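Local coordinates for surface protein SPB1 (Streptococcus agalactiae, PDB 4UZG) that probably forms the backbone shaft of the group B streptococcal type 2b pilus, its subunits being joined end to end by sortase, at residues A[41-46]-A[88-93]; A[50-55]-A[125-130]. All coordinates share one frame; numbering follows the deposited sequence. Where two conformers were deposited one is given.

Contact 1 of 2, residues A[41-46]-A[88-93]; sequences KDTMPS and NNNFTI
Two first torsions bring Asp42 and Phe91 together: Phe91 holds CG between its own N and carbonyl carbon (chi1 68°), while Asp42 swings CG opposite its N (chi1 -170°), alongside its carbonyl carbon. Asp42 CB then sits over one face of the Phe91 ring, toward the rim, 3.6 Å from the centroid, a CH-pi contact. Asp42 OD2 lies 3.4 Å from Phe91 CZ, with carboxylate and ring planes 47° apart, and makes a weak hydrogen bond to Tyr127 OH. Beneath this pair the two backbones bond in both directions: Asp42 N to Phe91 O at 2.9 Å, and Phe91 N to Asp42 O, a longer bond at 3.2 Å. On the other face of the sheet Lys41 and Thr92 run side by side, the lysine CG against OG1.

Past Thr43 the first strand ends, and asparagine amides replace the regular strand pairing. Asn90 OD1 accepts Met44 N at 2.9 Å, the donor tilted from the carbonyl plane; a water within hydrogen-bonding distance of Asn90 OD1 and Met44 O may donate to either. Asn89 ND2 gives a bent bond to Pro45 O (2.9 Å), which lies in the amide plane of Asn89; the same amide group also bonds Val50 O and Leu52 N. This is an antiparallel strand pair, 37-43 with 90-96, of the N-terminal all-beta domain, bridged by the side-chain amides of Asn89 and Asn90 where regular pairing stops.

Contact 2 of 2, residues A[50-55]-A[125-130]; sequences VDLNEG and VTYTGV
Asp51 and Val130 form a hydrogen-bonded antiparallel pair, joining the start of strand 50-62 to strand 121-131 in the N-terminal all-beta domain. The short strand segments run at 136°, well off straight antiparallel. Asp51 N meets Val130 O and Val130 N meets Asp51 O, both at 2.9 Å.

The tight part lies next door, where Leu52 faces Gly129. Leu52 CA and Gly129 CA lie 4.2 Å apart, Asp51 O comes within 3.2 Å of Gly129 CA, and Val50 CG1 packs against the glycine too. On this buried face Leu52 CD1 rests against Tyr127 CD2 at 3.5 Å, the two side chains crossing at about a right angle; Tyr57 of the same strand and Phe91 of strand 90-96 also touch the leucine.

The opposite face is looser and more polar. Asp51 turns its carboxylate away from Val130, and Asn53 spans the margin beside Val130 CG2 and Thr128, all of them partly exposed. Asn53 grips Thr128 twice. Its backbone N bonds Thr128 O; Thr128 OG1, set between its own N and carbonyl carbon (chi1 62°), is presented to Asn53 ND2, which donates to it at 2.9 Å and 167°.

Contacts 1 and 2 have centres about 9 Å apart and belong to one all-beta domain, in which strands 37-43 and 90-96 of contact 1 face strands 16-26, 121-131 and 50-62 across the core. Along the chain their segments alternate: 41-46, 50-55, 88-93, 125-130. The chain thus passes from contact 1 to contact 2, back to contact 1, then again to contact 2, with strand 37-43 leading directly to 50-62 and 90-96 to 121-131. Across the interior the rings of Phe91 and Tyr127 meet edge-to-face, close to the Asp42 carboxylate. This interleaving ties distant sequence into one compact domain, consistent with a structural pilus subunit.

Contact 1 of 2, residues A[41-46]-A[88-93]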
loop_
_atom_site.group_PDB
_atom_site.type_symbol
_atom_site.label_atom_id
_atom_site.label_comp_id
_atom_site.label_asym_id
_atom_site.label_seq_id
_atom_site.Cartn_x
_atom_site.Cartn_y
_atom_site.Cartn_z
ATOM N N LYS A 41 3.731 -4.298 19.327
ATOM C CA LYS A 41 4.093 -5.431 18.477
ATOM C C LYS A 41 3.369 -5.303 17.161
ATOM O O LYS A 41 2.157 -5.139 17.140
ATOM C CB LYS A 41 3.692 -6.750 19.123
ATOM C CG LYS A 41 4.588 -7.177 20.233
ATOM C CD LYS A 41 4.208 -8.533 20.803
ATOM C CE LYS A 41 5.134 -8.922 21.953
ATOM N NZ LYS A 41 4.816 -10.291 22.457
ATOM N N ASP A 42 4.093 -5.388 16.050
ATOM C CA ASP A 42 3.487 -5.193 14.721
ATOM C C ASP A 42 3.817 -6.393 13.865
ATOM O O ASP A 42 4.996 -6.700 13.625
ATOM C CB ASP A 42 4.059 -3.918 14.119
ATOM C CG ASP A 42 3.348 -3.476 12.869
ATOM O OD1 ASP A 42 2.929 -4.303 12.052
ATOM O OD2 ASP A 42 3.254 -2.234 12.655
ATOM N N THR A 43 2.769 -7.101 13.444
ATOM C CA THR A 43 2.917 -8.224 12.533
ATOM C C THR A 43 2.506 -7.720 11.140
ATOM O O THR A 43 1.341 -7.413 10.899
ATOM C CB THR A 43 2.041 -9.406 12.943
ATOM O OG1 THR A 43 2.341 -9.775 14.289
ATOM C CG2 THR A 43 2.266 -10.606 12.014
ATOM N N MET A 44 3.495 -7.616 10.266
ATOM C CA MET A 44 3.312 -7.121 8.908
ATOM C C MET A 44 2.838 -8.246 8.005
ATOM O O MET A 44 2.975 -9.425 8.337
ATOM C CB MET A 44 4.645 -6.570 8.426
ATOM C CG MET A 44 4.989 -5.215 9.011
ATOM S SD MET A 44 3.978 -3.886 8.293
ATOM C CE MET A 44 4.855 -3.590 6.767
ATOM N N PRO A 45 2.323 -7.896 6.820
ATOM C CA PRO A 45 2.132 -8.887 5.758
ATOM C C PRO A 45 3.479 -9.509 5.401
ATOM O O PRO A 45 4.544 -9.083 5.841
ATOM C CB PRO A 45 1.617 -8.061 4.580
ATOM C CG PRO A 45 1.453 -6.747 4.997
ATOM C CD PRO A 45 2.035 -6.540 6.339
ATOM N N SER A 46 3.432 -10.547 4.590
ATOM C CA SER A 46 4.642 -11.107 4.016
ATOM C C SER A 46 5.474 -10.000 3.368
ATOM O O SER A 46 4.916 -9.067 2.769
ATOM C CB SER A 46 4.255 -12.110 2.919
ATOM O OG SER A 46 5.383 -12.497 2.148
ATOM N N ASN A 88 11.960 -11.173 10.815
ATOM C CA ASN A 88 10.973 -11.776 9.923
ATOM C C ASN A 88 9.961 -10.768 9.364
ATOM O O ASN A 88 8.787 -11.111 9.208
ATOM C CB ASN A 88 10.205 -12.883 10.678
ATOM C CG ASN A 88 11.103 -13.994 11.161
ATOM O OD1 ASN A 88 12.003 -14.430 10.446
ATOM N ND2 ASN A 88 10.872 -14.450 12.385
ATOM N N ASN A 89 10.402 -9.554 9.081
ATOM C CA ASN A 89 9.569 -8.484 8.518
ATOM C C ASN A 89 8.621 -7.844 9.516
ATOM O O ASN A 89 7.785 -7.025 9.134
ATOM C CB ASN A 89 8.780 -8.964 7.287
ATOM C CG ASN A 89 8.417 -7.831 6.330
ATOM O OD1 ASN A 89 9.261 -7.023 5.936
ATOM N ND2 ASN A 89 7.147 -7.794 5.926
ATOM N N ASN A 90 8.775 -8.209 10.787
ATOM C CA ASN A 90 7.963 -7.704 11.886
ATOM C C ASN A 90 8.830 -6.900 12.852
ATOM O O ASN A 90 10.070 -6.934 12.772
ATOM C CB ASN A 90 7.311 -8.866 12.624
ATOM C CG ASN A 90 6.487 -9.745 11.720
ATOM O OD1 ASN A 90 5.784 -9.257 10.847
ATOM N ND2 ASN A 90 6.560 -11.056 11.929
ATOM N N PHE A 91 8.205 -6.227 13.823
ATOM C CA PHE A 91 8.971 -5.553 14.856
ATOM C C PHE A 91 8.208 -5.503 16.170
ATOM O O PHE A 91 6.976 -5.557 16.199
ATOM C CB PHE A 91 9.411 -4.150 14.429
ATOM C CG PHE A 91 8.290 -3.142 14.276
ATOM C CD1 PHE A 91 7.832 -2.427 15.357
ATOM C CD2 PHE A 91 7.705 -2.917 13.030
ATOM C CE1 PHE A 91 6.828 -1.495 15.220
ATOM C CE2 PHE A 91 6.696 -1.975 12.873
ATOM C CZ PHE A 91 6.246 -1.258 13.970
ATOM N N THR A 92 8.981 -5.356 17.244
ATOM C CA THR A 92 8.482 -5.087 18.571
ATOM C C THR A 92 9.286 -3.943 19.159
ATOM O O THR A 92 10.512 -3.996 19.188
ATOM C CB THR A 92 8.643 -6.327 19.487
ATOM O OG1 THR A 92 7.947 -7.426 18.912
ATOM C CG2 THR A 92 8.117 -6.042 20.882
ATOM N N ILE A 93 8.576 -2.927 19.642
ATOM C CA ILE A 93 9.165 -1.786 20.317
ATOM C C ILE A 93 8.704 -1.799 21.769
ATOM O O ILE A 93 7.512 -1.883 22.036
ATOM C CB ILE A 93 8.767 -0.471 19.612
ATOM C CG1 ILE A 93 9.577 -0.332 18.323
ATOM C CG2 ILE A 93 8.991 0.752 20.524
ATOM C CD1 ILE A 93 9.114 0.755 17.397
HETATM O O HOH W 1 5.755 -10.229 8.214
#

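Contact 2 of 2, residues A[50-55]-A[125-130]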
loop_
_atom_site.group_PDB
_atom_site.type_symbol
_atom_site.label_atom_id
_atom_site.label_comp_id
_atom_site.label_asym_id
_atom_site.label_seq_id
_atom_site.Cartn_x
_atom_site.Cartn_y
_atom_site.Cartn_z
ATOM N N VAL A 50 4.196 -6.395 1.591
ATOM C CA VAL A 50 4.756 -5.118 2.026
ATOM C C VAL A 50 6.027 -5.431 2.799
ATOM O O VAL A 50 5.989 -6.147 3.812
ATOM C CB VAL A 50 3.834 -4.260 2.901
ATOM C CG1 VAL A 50 4.516 -2.918 3.193
ATOM C CG2 VAL A 50 2.475 -4.029 2.262
ATOM N N ASP A 51 7.152 -4.925 2.318
ATOM C CA ASP A 51 8.461 -5.170 2.912
ATOM C C ASP A 51 8.767 -4.035 3.884
ATOM O O ASP A 51 8.929 -2.881 3.478
ATOM C CB ASP A 51 9.485 -5.244 1.770
ATOM C CG ASP A 51 10.872 -5.606 2.207
ATOM O OD1 ASP A 51 11.181 -5.425 3.389
ATOM O OD2 ASP A 51 11.665 -6.055 1.337
ATOM N N LEU A 52 8.783 -4.362 5.165
ATOM C CA LEU A 52 9.108 -3.394 6.208
ATOM C C LEU A 52 10.445 -2.726 5.929
ATOM O O LEU A 52 11.433 -3.421 5.652
ATOM C CB LEU A 52 9.212 -4.133 7.549
ATOM C CG LEU A 52 9.611 -3.315 8.779
ATOM C CD1 LEU A 52 8.580 -2.257 9.117
ATOM C CD2 LEU A 52 9.853 -4.257 9.966
ATOM N N ASN A 53 10.520 -1.404 6.062
ATOM C CA ASN A 53 11.812 -0.725 6.099
ATOM C C ASN A 53 12.346 -0.726 7.525
ATOM O O ASN A 53 11.966 0.096 8.349
ATOM C CB ASN A 53 11.713 0.713 5.579
ATOM C CG ASN A 53 11.581 0.802 4.065
ATOM O OD1 ASN A 53 12.224 0.058 3.327
ATOM N ND2 ASN A 53 10.806 1.760 3.619
ATOM N N GLU A 54 13.208 -1.677 7.818
ATOM C CA GLU A 54 13.793 -1.729 9.135
ATOM C C GLU A 54 14.514 -0.422 9.407
ATOM O O GLU A 54 15.022 0.255 8.497
ATOM C CB GLU A 54 14.732 -2.936 9.299
ATOM C CG GLU A 54 14.035 -4.277 9.434
ATOM C CD GLU A 54 13.476 -4.855 8.157
ATOM O OE1 GLU A 54 13.820 -4.369 7.047
ATOM O OE2 GLU A 54 12.712 -5.831 8.296
ATOM N N GLY A 55 14.486 -0.034 10.675
ATOM C CA GLY A 55 15.145 1.179 11.095
ATOM C C GLY A 55 14.446 2.475 10.717
ATOM O O GLY A 55 15.027 3.548 10.880
ATOM N N VAL A 125 4.021 5.737 16.850
ATOM C CA VAL A 125 5.115 5.138 16.104
ATOM C C VAL A 125 4.806 5.315 14.627
ATOM O O VAL A 125 3.789 4.822 14.143
ATOM C CB VAL A 125 5.290 3.636 16.428
ATOM C CG1 VAL A 125 6.395 3.009 15.565
ATOM C CG2 VAL A 125 5.573 3.411 17.906
ATOM N N THR A 126 5.685 5.995 13.910
ATOM C CA THR A 126 5.592 6.030 12.468
ATOM C C THR A 126 6.727 5.195 11.898
ATOM O O THR A 126 7.815 5.111 12.474
ATOM C CB THR A 126 5.665 7.441 11.913
ATOM O OG1 THR A 126 6.940 8.017 12.183
ATOM C CG2 THR A 126 4.579 8.311 12.471
ATOM N N TYR A 127 6.476 4.553 10.756
ATOM C CA TYR A 127 7.494 3.763 10.086
ATOM C C TYR A 127 7.050 3.584 8.639
ATOM O O TYR A 127 5.926 3.948 8.286
ATOM C CB TYR A 127 7.706 2.403 10.789
ATOM C CG TYR A 127 6.549 1.429 10.644
ATOM C CD1 TYR A 127 5.463 1.450 11.499
ATOM C CD2 TYR A 127 6.542 0.504 9.616
ATOM C CE1 TYR A 127 4.403 0.567 11.336
ATOM C CE2 TYR A 127 5.482 -0.388 9.445
ATOM C CZ TYR A 127 4.427 -0.338 10.313
ATOM O OH TYR A 127 3.348 -1.207 10.179
ATOM N N THR A 128 7.924 3.031 7.810
ATOM C CA THR A 128 7.582 2.825 6.421
ATOM C C THR A 128 7.814 1.381 5.980
ATOM O O THR A 128 8.541 0.604 6.616
ATOM C CB THR A 128 8.360 3.775 5.490
ATOM O OG1 THR A 128 9.748 3.488 5.638
ATOM C CG2 THR A 128 8.083 5.226 5.809
ATOM N N GLY A 129 7.167 1.048 4.868
ATOM C CA GLY A 129 7.411 -0.181 4.145
ATOM C C GLY A 129 7.300 0.106 2.656
ATOM O O GLY A 129 6.963 1.222 2.250
ATOM N N VAL A 130 7.578 -0.899 1.846
ATOM C CA VAL A 130 7.515 -0.788 0.387
ATOM C C VAL A 130 6.559 -1.842 -0.158
ATOM O O VAL A 130 6.689 -3.029 0.143
ATOM C CB VAL A 130 8.912 -0.918 -0.251
ATOM C CG1 VAL A 130 8.812 -0.892 -1.779
ATOM C CG2 VAL A 130 9.843 0.186 0.242
#